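Local atomic coordinates of superoxide dismutase [Mn/Fe] (Porphyromonas gingivalis, PDB entry 1UES), a protein that destroys superoxide radicals, dismutating them to oxygen and hydrogen peroxide at a manganese or iron ion, as a homodimer. Residues Ser7-Val12 with Gln80-Lys85; Glu25-Lys30 with Leu76-Phe81; Leu72-Tyr77 with Trp159-Tyr164. The protein carries 1 engineered substitution. All coordinates share one frame; numbering follows the deposited sequence.

Contact 1. Residues Ser7-Val12 with Gln80-Lys85; sequences SLPYAV and QFRPGK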
loop_
_atom_site.group_PDB
_atom_site.type_symbol
_atom_site.label_atom_id
_atom_site.label_comp_id
_atom_site.label_asym_id
_atom_site.label_seq_id
_atom_site.Cartn_x
_atom_site.Cartn_y
_atom_site.Cartn_z
ATOM N N SER A 7 -2.553 24.315 0.101
ATOM C CA SER A 7 -3.095 24.784 1.363
ATOM C C SER A 7 -4.502 24.205 1.345
ATOM O O SER A 7 -5.136 24.200 0.305
ATOM C CB SER A 7 -3.133 26.310 1.365
ATOM O OG SER A 7 -3.996 26.742 0.332
ATOM N N LEU A 8 -4.977 23.686 2.474
ATOM C CA LEU A 8 -6.314 23.094 2.528
ATOM C C LEU A 8 -7.384 24.170 2.590
ATOM O O LEU A 8 -7.183 25.200 3.223
ATOM C CB LEU A 8 -6.437 22.177 3.737
ATOM C CG LEU A 8 -5.512 20.974 3.686
ATOM C CD1 LEU A 8 -5.587 20.292 5.024
ATOM C CD2 LEU A 8 -5.923 20.015 2.554
ATOM N N PRO A 9 -8.535 23.941 1.930
ATOM C CA PRO A 9 -9.656 24.883 1.891
ATOM C C PRO A 9 -10.558 24.832 3.119
ATOM O O PRO A 9 -11.616 25.471 3.138
ATOM C CB PRO A 9 -10.407 24.501 0.611
ATOM C CG PRO A 9 -10.001 23.114 0.290
ATOM C CD PRO A 9 -8.817 22.727 1.141
ATOM N N TYR A 10 -10.117 24.091 4.129
ATOM C CA TYR A 10 -10.853 23.925 5.385
ATOM C C TYR A 10 -9.869 23.689 6.532
ATOM O O TYR A 10 -8.687 23.426 6.308
ATOM C CB TYR A 10 -11.808 22.732 5.265
ATOM C CG TYR A 10 -11.196 21.543 4.576
ATOM C CD1 TYR A 10 -10.315 20.690 5.257
ATOM C CD2 TYR A 10 -11.474 21.276 3.241
ATOM C CE1 TYR A 10 -9.721 19.615 4.629
ATOM C CE2 TYR A 10 -10.891 20.200 2.591
ATOM C CZ TYR A 10 -10.005 19.373 3.289
ATOM O OH TYR A 10 -9.340 18.381 2.625
ATOM N N ALA A 11 -10.363 23.792 7.769
ATOM C CA ALA A 11 -9.557 23.596 8.966
ATOM C C ALA A 11 -9.118 22.134 9.003
ATOM O O ALA A 11 -9.843 21.269 8.490
ATOM C CB ALA A 11 -10.398 23.923 10.191
ATOM N N VAL A 12 -7.959 21.854 9.597
ATOM C CA VAL A 12 -7.462 20.472 9.620
ATOM C C VAL A 12 -8.336 19.457 10.340
ATOM O O VAL A 12 -8.143 18.246 10.155
ATOM C CB VAL A 12 -6.039 20.359 10.180
ATOM C CG1 VAL A 12 -5.090 21.175 9.327
ATOM C CG2 VAL A 12 -5.999 20.799 11.632
ATOM N N GLN A 80 -11.766 18.013 -2.721
ATOM C CA GLN A 80 -13.146 17.680 -3.031
ATOM C C GLN A 80 -14.014 17.491 -1.805
ATOM O O GLN A 80 -15.211 17.253 -1.944
ATOM C CB GLN A 80 -13.214 16.414 -3.889
ATOM C CG GLN A 80 -12.894 15.155 -3.086
ATOM C CD GLN A 80 -12.404 13.962 -3.895
ATOM O OE1 GLN A 80 -12.318 13.966 -5.135
ATOM N NE2 GLN A 80 -12.068 12.906 -3.173
ATOM N N PHE A 81 -13.412 17.604 -0.633
ATOM C CA PHE A 81 -14.126 17.397 0.634
ATOM C C PHE A 81 -14.446 18.681 1.374
ATOM O O PHE A 81 -13.696 19.650 1.291
ATOM C CB PHE A 81 -13.279 16.506 1.574
ATOM C CG PHE A 81 -12.972 15.142 1.031
ATOM C CD1 PHE A 81 -13.969 14.337 0.485
ATOM C CD2 PHE A 81 -11.672 14.633 1.109
ATOM C CE1 PHE A 81 -13.673 13.042 0.029
ATOM C CE2 PHE A 81 -11.372 13.344 0.660
ATOM C CZ PHE A 81 -12.367 12.549 0.121
ATOM N N ARG A 82 -15.566 18.672 2.107
ATOM C CA ARG A 82 -15.977 19.796 2.922
ATOM C C ARG A 82 -16.912 19.318 4.003
ATOM O O ARG A 82 -17.578 18.302 3.842
ATOM C CB ARG A 82 -16.765 20.846 2.111
ATOM C CG ARG A 82 -15.963 21.602 1.055
ATOM C CD ARG A 82 -14.987 22.584 1.698
ATOM N NE ARG A 82 -14.456 23.522 0.706
ATOM C CZ ARG A 82 -13.659 23.170 -0.300
ATOM N NH1 ARG A 82 -13.292 21.900 -0.443
ATOM N NH2 ARG A 82 -13.242 24.087 -1.174
ATOM N N PRO A 83 -16.919 20.016 5.146
ATOM C CA PRO A 83 -17.829 19.632 6.223
ATOM C C PRO A 83 -19.198 20.227 5.840
ATOM O O PRO A 83 -19.278 21.141 5.002
ATOM C CB PRO A 83 -17.241 20.321 7.447
ATOM C CG PRO A 83 -16.596 21.563 6.900
ATOM C CD PRO A 83 -16.068 21.160 5.525
ATOM N N GLY A 84 -20.262 19.709 6.451
ATOM C CA GLY A 84 -21.603 20.194 6.177
ATOM C C GLY A 84 -22.090 19.934 4.771
ATOM O O GLY A 84 -22.992 20.632 4.277
ATOM N N LYS A 85 -21.506 18.944 4.115
ATOM C CA LYS A 85 -21.889 18.647 2.743
ATOM C C LYS A 85 -22.336 17.210 2.570
ATOM O O LYS A 85 -23.154 16.718 3.342
ATOM C CB LYS A 85 -20.731 18.969 1.797
ATOM C CG LYS A 85 -20.537 20.462 1.581
ATOM C CD LYS A 85 -21.512 20.990 0.568
ATOM C CE LYS A 85 -21.054 22.334 0.034
ATOM N NZ LYS A 85 -20.669 23.229 1.164
#

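Contact 2. Residues Glu25-Lys30 with Leu76-Phe81; sequences EFHHGK and LYFTQF. With MN (manganese (II) ion), chain E.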
loop_
_atom_site.group_PDB
_atom_site.type_symbol
_atom_site.label_atom_id
_atom_site.label_comp_id
_atom_site.label_asym_id
_atom_site.label_seq_id
_atom_site.Cartn_x
_atom_site.Cartn_y
_atom_site.Cartn_z
ATOM N N GLU A 25 -3.026 15.664 9.439
ATOM C CA GLU A 25 -1.654 16.060 9.773
ATOM C C GLU A 25 -0.587 15.156 9.094
ATOM O O GLU A 25 0.413 15.650 8.557
ATOM C CB GLU A 25 -1.476 16.086 11.310
ATOM C CG GLU A 25 -0.054 15.839 11.769
ATOM C CD GLU A 25 0.176 16.177 13.229
ATOM O OE1 GLU A 25 1.354 16.120 13.686
ATOM O OE2 GLU A 25 -0.824 16.499 13.921
ATOM N N PHE A 26 -0.776 13.837 9.088
ATOM C CA PHE A 26 0.199 12.981 8.441
ATOM C C PHE A 26 -0.027 12.848 6.927
ATOM O O PHE A 26 0.917 12.900 6.132
ATOM C CB PHE A 26 0.179 11.579 9.090
ATOM C CG PHE A 26 0.761 11.575 10.457
ATOM C CD1 PHE A 26 2.145 11.587 10.608
ATOM C CD2 PHE A 26 -0.048 11.644 11.579
ATOM C CE1 PHE A 26 2.738 11.679 11.870
ATOM C CE2 PHE A 26 0.517 11.740 12.858
ATOM C CZ PHE A 26 1.922 11.760 13.007
ATOM N N HIS A 27 -1.283 12.675 6.539
ATOM C CA HIS A 27 -1.606 12.460 5.125
ATOM C C HIS A 27 -1.237 13.675 4.281
ATOM O O HIS A 27 -0.514 13.556 3.279
ATOM C CB HIS A 27 -3.109 12.117 4.992
ATOM C CG HIS A 27 -3.445 11.434 3.708
ATOM N ND1 HIS A 27 -4.706 10.964 3.414
ATOM C CD2 HIS A 27 -2.661 11.100 2.662
ATOM C CE1 HIS A 27 -4.686 10.363 2.239
ATOM N NE2 HIS A 27 -3.453 10.424 1.773
ATOM N N HIS A 28 -1.768 14.825 4.669
ATOM C CA HIS A 28 -1.470 16.056 3.960
ATOM C C HIS A 28 -0.121 16.634 4.385
ATOM O O HIS A 28 0.727 16.926 3.545
ATOM C CB HIS A 28 -2.586 17.089 4.188
ATOM C CG HIS A 28 -2.256 18.449 3.672
ATOM N ND1 HIS A 28 -1.632 19.401 4.450
ATOM C CD2 HIS A 28 -2.380 18.994 2.436
ATOM C CE1 HIS A 28 -1.377 20.470 3.712
ATOM N NE2 HIS A 28 -1.819 20.245 2.487
ATOM N N GLY A 29 0.091 16.790 5.691
ATOM C CA GLY A 29 1.337 17.381 6.147
ATOM C C GLY A 29 2.639 16.622 5.930
ATOM O O GLY A 29 3.700 17.245 5.834
ATOM N N LYS A 30 2.590 15.295 5.883
ATOM C CA LYS A 30 3.810 14.517 5.716
ATOM C C LYS A 30 3.877 13.757 4.395
ATOM O O LYS A 30 4.843 13.909 3.651
ATOM C CB LYS A 30 3.970 13.547 6.887
ATOM C CG LYS A 30 4.113 14.281 8.223
ATOM C CD LYS A 30 5.397 15.110 8.216
ATOM C CE LYS A 30 5.756 15.643 9.621
ATOM N NZ LYS A 30 5.450 17.095 9.709
ATOM N N LEU A 76 -6.452 16.708 -5.893
ATOM C CA LEU A 76 -7.868 16.565 -6.183
ATOM C C LEU A 76 -8.616 15.948 -4.993
ATOM O O LEU A 76 -9.740 16.317 -4.663
ATOM C CB LEU A 76 -8.033 15.677 -7.416
ATOM C CG LEU A 76 -7.466 16.333 -8.693
ATOM C CD1 LEU A 76 -7.353 15.309 -9.787
ATOM C CD2 LEU A 76 -8.362 17.511 -9.133
ATOM N N TYR A 77 -7.992 14.979 -4.347
ATOM C CA TYR A 77 -8.621 14.317 -3.227
ATOM C C TYR A 77 -8.925 15.289 -2.079
ATOM O O TYR A 77 -10.066 15.429 -1.636
ATOM C CB TYR A 77 -7.689 13.164 -2.782
ATOM C CG TYR A 77 -8.047 12.483 -1.480
ATOM C CD1 TYR A 77 -8.969 11.442 -1.450
ATOM C CD2 TYR A 77 -7.362 12.802 -0.295
ATOM C CE1 TYR A 77 -9.203 10.715 -0.274
ATOM C CE2 TYR A 77 -7.583 12.077 0.886
ATOM C CZ TYR A 77 -8.502 11.029 0.879
ATOM O OH TYR A 77 -8.633 10.218 1.985
ATOM N N PHE A 78 -7.932 16.025 -1.616
ATOM C CA PHE A 78 -8.224 16.906 -0.494
ATOM C C PHE A 78 -9.161 18.030 -0.879
ATOM O O PHE A 78 -9.958 18.465 -0.070
ATOM C CB PHE A 78 -6.955 17.498 0.096
ATOM C CG PHE A 78 -6.120 16.497 0.838
ATOM C CD1 PHE A 78 -4.844 16.181 0.380
ATOM C CD2 PHE A 78 -6.623 15.851 1.970
ATOM C CE1 PHE A 78 -4.080 15.240 1.027
ATOM C CE2 PHE A 78 -5.837 14.880 2.625
ATOM C CZ PHE A 78 -4.582 14.595 2.146
ATOM N N THR A 79 -9.092 18.497 -2.107
ATOM C CA THR A 79 -9.959 19.626 -2.434
ATOM C C THR A 79 -11.416 19.291 -2.702
ATOM O O THR A 79 -12.241 20.200 -2.834
ATOM C CB THR A 79 -9.398 20.459 -3.605
ATOM O OG1 THR A 79 -9.172 19.637 -4.754
ATOM C CG2 THR A 79 -8.125 21.133 -3.173
ATOM N N GLN A 80 -11.766 18.013 -2.721
ATOM C CA GLN A 80 -13.146 17.680 -3.031
ATOM C C GLN A 80 -14.014 17.491 -1.805
ATOM O O GLN A 80 -15.211 17.253 -1.944
ATOM C CB GLN A 80 -13.214 16.414 -3.889
ATOM C CG GLN A 80 -12.894 15.155 -3.086
ATOM C CD GLN A 80 -12.404 13.962 -3.895
ATOM O OE1 GLN A 80 -12.318 13.966 -5.135
ATOM N NE2 GLN A 80 -12.068 12.906 -3.173
ATOM N N PHE A 81 -13.412 17.604 -0.633
ATOM C CA PHE A 81 -14.126 17.397 0.634
ATOM C C PHE A 81 -14.446 18.681 1.374
ATOM O O PHE A 81 -13.696 19.650 1.291
ATOM C CB PHE A 81 -13.279 16.506 1.574
ATOM C CG PHE A 81 -12.972 15.142 1.031
ATOM C CD1 PHE A 81 -13.969 14.337 0.485
ATOM C CD2 PHE A 81 -11.672 14.633 1.109
ATOM C CE1 PHE A 81 -13.673 13.042 0.029
ATOM C CE2 PHE A 81 -11.372 13.344 0.660
ATOM C CZ PHE A 81 -12.367 12.549 0.121
HETATM MN MN MN E . -2.736 9.172 0.128
HETATM O O HOH W 1 -7.251 10.359 4.430
HETATM O O HOH W 2 -2.258 7.845 -1.612
#

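Contact 3. Residues Leu72-Tyr77 with Trp159-Tyr164; sequences LNHNLY and WEHAYY. With MN (manganese (II) ion), chain E.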
loop_
_atom_site.group_PDB
_atom_site.type_symbol
_atom_site.label_atom_id
_atom_site.label_comp_id
_atom_site.label_asym_id
_atom_site.label_seq_id
_atom_site.Cartn_x
_atom_site.Cartn_y
_atom_site.Cartn_z
ATOM N N LEU A 72 -0.830 14.926 -7.916
ATOM C CA LEU A 72 -2.099 15.271 -8.517
ATOM C C LEU A 72 -3.287 14.580 -7.837
ATOM O O LEU A 72 -4.316 15.205 -7.585
ATOM C CB LEU A 72 -2.069 14.917 -10.005
ATOM C CG LEU A 72 -3.416 15.148 -10.676
ATOM C CD1 LEU A 72 -3.774 16.619 -10.622
ATOM C CD2 LEU A 72 -3.376 14.634 -12.118
ATOM N N ASN A 73 -3.138 13.296 -7.537
ATOM C CA ASN A 73 -4.211 12.557 -6.909
ATOM C C ASN A 73 -4.576 13.221 -5.571
ATOM O O ASN A 73 -5.748 13.414 -5.267
ATOM C CB ASN A 73 -3.804 11.082 -6.642
ATOM C CG ASN A 73 -3.963 10.192 -7.876
ATOM O OD1 ASN A 73 -4.929 10.337 -8.604
ATOM N ND2 ASN A 73 -3.020 9.274 -8.094
ATOM N N HIS A 74 -3.580 13.558 -4.768
ATOM C CA HIS A 74 -3.883 14.149 -3.466
ATOM C C HIS A 74 -4.459 15.527 -3.599
ATOM O O HIS A 74 -5.311 15.903 -2.809
ATOM C CB HIS A 74 -2.645 14.170 -2.578
ATOM C CG HIS A 74 -2.266 12.810 -2.091
ATOM N ND1 HIS A 74 -1.446 11.972 -2.804
ATOM C CD2 HIS A 74 -2.641 12.124 -0.992
ATOM C CE1 HIS A 74 -1.324 10.819 -2.173
ATOM N NE2 HIS A 74 -2.040 10.883 -1.065
ATOM N N ASN A 75 -3.981 16.298 -4.575
ATOM C CA ASN A 75 -4.513 17.638 -4.755
ATOM C C ASN A 75 -6.002 17.607 -5.025
ATOM O O ASN A 75 -6.741 18.385 -4.437
ATOM C CB ASN A 75 -3.767 18.382 -5.864
ATOM C CG ASN A 75 -2.356 18.783 -5.443
ATOM O OD1 ASN A 75 -1.985 18.636 -4.274
ATOM N ND2 ASN A 75 -1.567 19.304 -6.392
ATOM N N LEU A 76 -6.452 16.708 -5.893
ATOM C CA LEU A 76 -7.868 16.565 -6.183
ATOM C C LEU A 76 -8.616 15.948 -4.993
ATOM O O LEU A 76 -9.740 16.317 -4.663
ATOM C CB LEU A 76 -8.033 15.677 -7.416
ATOM C CG LEU A 76 -7.466 16.333 -8.693
ATOM C CD1 LEU A 76 -7.353 15.309 -9.787
ATOM C CD2 LEU A 76 -8.362 17.511 -9.133
ATOM N N TYR A 77 -7.992 14.979 -4.347
ATOM C CA TYR A 77 -8.621 14.317 -3.227
ATOM C C TYR A 77 -8.925 15.289 -2.079
ATOM O O TYR A 77 -10.066 15.429 -1.636
ATOM C CB TYR A 77 -7.689 13.164 -2.782
ATOM C CG TYR A 77 -8.047 12.483 -1.480
ATOM C CD1 TYR A 77 -8.969 11.442 -1.450
ATOM C CD2 TYR A 77 -7.362 12.802 -0.295
ATOM C CE1 TYR A 77 -9.203 10.715 -0.274
ATOM C CE2 TYR A 77 -7.583 12.077 0.886
ATOM C CZ TYR A 77 -8.502 11.029 0.879
ATOM O OH TYR A 77 -8.633 10.218 1.985
ATOM N N TRP A 159 -4.894 3.838 -0.357
ATOM C CA TRP A 159 -3.567 3.581 0.200
ATOM C C TRP A 159 -3.958 3.480 1.686
ATOM O O TRP A 159 -4.783 4.238 2.157
ATOM C CB TRP A 159 -2.639 4.791 0.027
ATOM C CG TRP A 159 -1.926 4.796 -1.295
ATOM C CD1 TRP A 159 -2.494 4.899 -2.525
ATOM C CD2 TRP A 159 -0.521 4.699 -1.497
ATOM N NE1 TRP A 159 -1.527 4.867 -3.501
ATOM C CE2 TRP A 159 -0.296 4.744 -2.899
ATOM C CE3 TRP A 159 0.582 4.578 -0.628
ATOM C CZ2 TRP A 159 1.000 4.670 -3.462
ATOM C CZ3 TRP A 159 1.880 4.510 -1.185
ATOM C CH2 TRP A 159 2.070 4.555 -2.600
ATOM N N GLU A 160 -3.413 2.497 2.389
ATOM C CA GLU A 160 -3.770 2.332 3.793
ATOM C C GLU A 160 -3.540 3.541 4.673
ATOM O O GLU A 160 -4.275 3.746 5.640
ATOM C CB GLU A 160 -3.042 1.094 4.356
ATOM C CG GLU A 160 -3.532 -0.192 3.705
ATOM C CD GLU A 160 -2.816 -1.422 4.210
ATOM O OE1 GLU A 160 -1.568 -1.401 4.255
ATOM O OE2 GLU A 160 -3.503 -2.398 4.581
ATOM N N HIS A 161 -2.551 4.373 4.354
ATOM C CA HIS A 161 -2.306 5.558 5.173
ATOM C C HIS A 161 -3.514 6.538 5.179
ATOM O O HIS A 161 -3.649 7.354 6.053
ATOM C CB HIS A 161 -1.017 6.290 4.725
ATOM C CG HIS A 161 -1.069 6.872 3.349
ATOM N ND1 HIS A 161 -0.155 6.538 2.379
ATOM C CD2 HIS A 161 -1.876 7.816 2.790
ATOM C CE1 HIS A 161 -0.379 7.236 1.287
ATOM N NE2 HIS A 161 -1.418 8.019 1.502
ATOM N N ALA A 162 -4.416 6.408 4.218
ATOM C CA ALA A 162 -5.559 7.294 4.148
ATOM C C ALA A 162 -6.576 6.992 5.227
ATOM O O ALA A 162 -7.361 7.827 5.563
ATOM C CB ALA A 162 -6.212 7.171 2.771
ATOM N N TYR A 163 -6.519 5.801 5.810
ATOM C CA TYR A 163 -7.576 5.459 6.754
ATOM C C TYR A 163 -7.127 4.600 7.913
ATOM O O TYR A 163 -7.894 4.386 8.840
ATOM C CB TYR A 163 -8.703 4.697 5.999
ATOM C CG TYR A 163 -8.282 3.421 5.263
ATOM C CD1 TYR A 163 -8.127 2.200 5.957
ATOM C CD2 TYR A 163 -7.992 3.422 3.899
ATOM C CE1 TYR A 163 -7.702 1.031 5.310
ATOM C CE2 TYR A 163 -7.566 2.281 3.240
ATOM C CZ TYR A 163 -7.422 1.069 3.949
ATOM O OH TYR A 163 -7.081 -0.104 3.332
ATOM N N TYR A 164 -5.899 4.116 7.899
ATOM C CA TYR A 164 -5.506 3.187 8.946
ATOM C C TYR A 164 -5.586 3.694 10.383
ATOM O O TYR A 164 -5.920 2.939 11.296
ATOM C CB TYR A 164 -4.099 2.646 8.662
ATOM C CG TYR A 164 -4.000 1.205 9.075
ATOM C CD1 TYR A 164 -4.548 0.210 8.285
ATOM C CD2 TYR A 164 -3.445 0.846 10.297
ATOM C CE1 TYR A 164 -4.562 -1.133 8.691
ATOM C CE2 TYR A 164 -3.448 -0.496 10.719
ATOM C CZ TYR A 164 -4.023 -1.478 9.900
ATOM O OH TYR A 164 -4.123 -2.792 10.331
HETATM MN MN MN E . -2.736 9.172 0.128
HETATM O O HOH W 1 -7.251 10.359 4.430
HETATM O O HOH W 2 -2.258 7.845 -1.612
#

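Contact 1. Residues Ser7-Val12 with Gln80-Lys85
The backbone carbonyl of F81 meets the phenol ring of Y10 where the loop leaving helix 62-79 runs past the N-terminal loop of the chain. F81 O lies 3.1 Å from Y10 CE2 and 3.4 Å from Y10 CD2, approaching the ring obliquely. Y10 reaches this spot with CG lodged between its backbone N and its carbonyl carbon (chi1 42°), which turns the ring across toward the other loop; L8 CB packs over one face of it. The phenol hydroxyl continues past F81 and is hydrogen-bonded to F78 O. The benzyl ring of F81 itself leads away from residues 7-12 into the interior, where it meets Y77, L15 and I181.

R82 follows and carries most of the side-chain packing. Its chain bends at chi2 (-71°), folding the guanidinium back beside its own segment so that NH1 donates to F81 O at 2.9 Å with an N-H...O angle of 162°. The same NH1 also bonds T79 O, so two carbonyls two residues apart hold it and limit the rotation of the group. Held this way, the guanidinium offers one face to P9, whose CB sits 3.4 Å from R82 NH2 while P9 CG is 3.6 Å from R82 NH1. The proline and arginine side chains cross at about a right angle. Nearer the backbone, R82 CD comes obliquely to the ring, 4.1 Å from Y10 CD2.

No hydrogen bond joins the two segments; the junction rests on packing: the Y10 ring against F81 O and R82 CD, and P9 over one face of the guanidinium. It places the N-terminal loop against the exit of helix 62-79, within the alpha-hairpin domain of the iron/manganese superoxide dismutases.

Contact 2. Residues Glu25-Lys30 with Leu76-Phe81
F78 drives its ring between H27 and H28, and this wedge is the tight part of the contact. The edge of F78 points at the face of H27 in a T-shaped pair, with F78 CZ 3.7 Å from H27 CG and the planes 74° apart. On H28 the roles reverse: the imidazole turns its edge toward the face of F78, while H28 CB makes a CH-pi contact over that same face, 3.8 Å from F78 CZ. Y77 covers the other face of F78 and sets its CE2 3.6 Å from H27 CE1, the two rings meeting obliquely. With CG anti to the backbone N (chi1 -160°), H27 projects NE2 to the manganese at 2.2 Å, nearly straight across the ion from water 2. Its ND1 donates to water 1 at 2.8 Å, and that water, hydrogen-bonded also to Y77 OH, should help fix the rotation of the ligand ring.

Against the buried H27, Y77 and F78, the looser side lies at H28, which is partly exposed and has its NE2 bonded to I6 O. The second subunit covers the F26 and K30 side of helix 21-42 with its Q168 and N169. The cluster thus joins helices 21-42 and 62-79 of the alpha-hairpin domain, with Y77 resting on D157 of strand 151-157 behind it.

Contact 3. Residues Leu72-Tyr77 with Trp159-Tyr164
H74 and H161 converge on the manganese, bringing one ligand from each domain to the mononuclear site of the iron/manganese superoxide dismutase fold. Each NE2 is 2.2 Å from the ion; H74 NE2 and H161 NE2 are 3.9 Å apart and subtend about 123° at the metal. With D157 they form the equatorial plane of a trigonal bipyramid, H27 and water 2 being axial.

The two side chains reach the ion by different conformations. H74 carries CG beside its backbone N and opposite its carbonyl carbon (chi1 -72°), and its ND1 is held by Q70 O one turn earlier in helix 62-79. H161 instead places CG between N and C (chi1 65°), folding the ring toward its own segment, where W159 CB covers one face. H161 ND1 is hydrogen-bonded to E160 OE2 of the second subunit, a bond from the dimer partner that probably fixes the rotation of this ligand ring. The indole of W159, two residues before H161, belongs to the same pocket: water 2 lies 3.0 Å above the plane of W159, toward its rim.

Beside the metal, Y77 OH packs 4.0 Å from A162 CB, and water 1, bonded to that hydroxyl, donates to A162 O at 2.8 Å.

All three contacts are built on the end of helix 62-79 and the loop that follows it. Along the chain residues 7-12 come first, then 25-30 on helix 21-42, then 72-85, and last 159-164 after strand 151-157. Contacts 2 and 3, with centres about 7 Å apart, share L76 and Y77 and both touch the manganese; contacts 1 and 2, centres about 9 Å apart, share Q80 and F81. Contact 1, centred about 14 Å from contact 3, is an outer layer whose L8 packs on both H28 and F78. Contacts 1 and 2 stay inside the alpha-hairpin domain, whereas contact 3 crosses to the C-terminal domain. The metal site is thus assembled at the domain boundary, close to the dimer interface.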